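Long-range contact in acyl-[acyl-carrier-protein]--UDP-N-acetylglucosamine O-acyltransferase (Helicobacter pylori, PDB 1J2Z), which transfers a (3R)-hydroxyacyl chain from acyl carrier protein to UDP-N-acetylglucosamine, the first step of lipid A biosynthesis: residues 144-149 and 161-167. Numbering follows the deposited sequence.
Sequences GDYVNI and IAKGCMI
Gly144 N donates to Ile161 O at 2.8 Å, before the turn, the first of four backbone hydrogen bonds that tie residues 144-149 to residues 161-167 along their whole length. Gly164 N bonds to Asp145 O at 2.9 Å within the turn. Beyond it, Asn148 N bonds to Cys165 O and Ile167 N returns to Asn148 O (2.8 Å), forming two consecutive parallel bridges, Asn148 with Met166 and Ile149 with Ile167. CA-H...O contacts fill in between, among them Gly164 CA to Tyr146 O at 3.2 Å. Gly164, at positive phi (63°), belongs to a type II turn from Ala162 to Cys165.

Apolar side chains meet on the inner side. Ile149 and Ile167 lie side by side and point the same way. Their shared rotamer, CG1 anti to the carbonyl carbon (chi1 -54° and -51°), sets the two CG1-CD1 arms one over the other and brings Ile149 CG1 to 3.9 Å from Ile167 CD1. Val147 CG1 meets Ile161 CG2 at 3.9 Å. The other methyl of Val147, CG2, packs instead against a backbone carbonyl, Ala162 O.

Outside, the extended Lys163 chain runs alongside Tyr146, its CE 4.2 Å from Tyr146 CD1, while the tyrosine ring stacks on His128 of the preceding coil. The Asn148 amide turns back on the preceding residue, ND2 donating to Val147 O from above that carbonyl's plane.

Equivalent residues of successive coils thus stack in register, with aliphatic residues inside and a turn at the corner, as in the left-handed parallel beta-helix built from hexapeptide repeats.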
# COMPACT_ATOMS: atom_id res chain seq x y z
N GLY A 144 -17.06 3.57 -14.68
CA GLY A 144 -17.73 2.97 -15.82
C GLY A 144 -17.06 1.72 -16.35
O GLY A 144 -16.12 1.21 -15.74
N ASP A 145 -17.56 1.21 -17.47
CA ASP A 145 -16.98 0.00 -18.06
C ASP A 145 -15.65 0.30 -18.73
O ASP A 145 -15.37 1.44 -19.10
CB ASP A 145 -17.93 -0.62 -19.09
CG ASP A 145 -19.27 -1.02 -18.50
OD1 ASP A 145 -19.32 -1.32 -17.29
OD2 ASP A 145 -20.26 -1.04 -19.25
N TYR A 146 -14.83 -0.73 -18.89
CA TYR A 146 -13.53 -0.61 -19.54
C TYR A 146 -12.62 0.47 -18.98
O TYR A 146 -12.01 1.23 -19.73
CB TYR A 146 -13.71 -0.38 -21.04
CG TYR A 146 -14.52 -1.45 -21.72
CD1 TYR A 146 -15.91 -1.34 -21.82
CD2 TYR A 146 -13.91 -2.60 -22.23
CE1 TYR A 146 -16.67 -2.35 -22.41
CE2 TYR A 146 -14.67 -3.61 -22.82
CZ TYR A 146 -16.05 -3.48 -22.90
OH TYR A 146 -16.80 -4.48 -23.47
N VAL A 147 -12.52 0.55 -17.65
CA VAL A 147 -11.65 1.52 -17.03
C VAL A 147 -10.44 0.82 -16.43
O VAL A 147 -10.57 -0.23 -15.79
CB VAL A 147 -12.38 2.30 -15.91
CG1 VAL A 147 -11.39 3.16 -15.12
CG2 VAL A 147 -13.47 3.18 -16.51
N ASN A 148 -9.26 1.39 -16.67
CA ASN A 148 -8.03 0.84 -16.13
C ASN A 148 -7.44 1.87 -15.18
O ASN A 148 -7.31 3.04 -15.53
CB ASN A 148 -7.01 0.54 -17.23
CG ASN A 148 -7.35 -0.72 -18.01
OD1 ASN A 148 -6.52 -1.27 -18.72
ND2 ASN A 148 -8.59 -1.17 -17.89
N ILE A 149 -7.11 1.44 -13.97
CA ILE A 149 -6.52 2.34 -12.99
C ILE A 149 -5.19 1.75 -12.55
O ILE A 149 -5.14 0.65 -12.01
CB ILE A 149 -7.43 2.53 -11.76
CG1 ILE A 149 -8.83 2.96 -12.21
CG2 ILE A 149 -6.83 3.58 -10.83
CD1 ILE A 149 -9.81 3.19 -11.07
N ILE A 161 -15.67 8.24 -12.81
CA ILE A 161 -14.83 7.98 -13.97
C ILE A 161 -15.72 7.30 -15.01
O ILE A 161 -16.26 6.22 -14.75
CB ILE A 161 -13.65 7.06 -13.61
CG1 ILE A 161 -12.81 7.72 -12.51
CG2 ILE A 161 -12.79 6.80 -14.85
CD1 ILE A 161 -11.80 6.78 -11.88
N ALA A 162 -15.86 7.93 -16.16
CA ALA A 162 -16.71 7.40 -17.22
C ALA A 162 -16.08 6.23 -17.96
O ALA A 162 -14.93 5.86 -17.71
CB ALA A 162 -17.09 8.51 -18.20
N LYS A 163 -16.85 5.65 -18.87
CA LYS A 163 -16.43 4.52 -19.68
C LYS A 163 -15.14 4.73 -20.47
O LYS A 163 -14.85 5.84 -20.92
CB LYS A 163 -17.55 4.15 -20.65
CG LYS A 163 -17.21 3.06 -21.66
CD LYS A 163 -18.34 2.91 -22.68
CE LYS A 163 -18.10 1.74 -23.62
NZ LYS A 163 -19.19 1.63 -24.63
N GLY A 164 -14.37 3.66 -20.62
CA GLY A 164 -13.14 3.69 -21.39
C GLY A 164 -12.00 4.57 -20.95
O GLY A 164 -11.14 4.91 -21.77
N CYS A 165 -11.94 4.94 -19.67
CA CYS A 165 -10.86 5.79 -19.19
C CYS A 165 -9.65 5.02 -18.69
O CYS A 165 -9.75 3.87 -18.27
CB CYS A 165 -11.36 6.71 -18.08
SG CYS A 165 -12.43 8.04 -18.63
N MET A 166 -8.50 5.68 -18.74
CA MET A 166 -7.27 5.09 -18.25
C MET A 166 -6.65 6.06 -17.26
O MET A 166 -6.46 7.23 -17.57
CB MET A 166 -6.30 4.83 -19.40
CG MET A 166 -5.02 4.12 -18.96
SD MET A 166 -3.96 3.69 -20.35
CE MET A 166 -4.77 2.18 -20.93
N ILE A 167 -6.34 5.57 -16.06
CA ILE A 167 -5.73 6.40 -15.04
C ILE A 167 -4.35 5.84 -14.71
O ILE A 167 -4.23 4.69 -14.28
CB ILE A 167 -6.58 6.42 -13.76
CG1 ILE A 167 -8.03 6.76 -14.11
CG2 ILE A 167 -6.04 7.46 -12.78
CD1 ILE A 167 -8.93 6.80 -12.92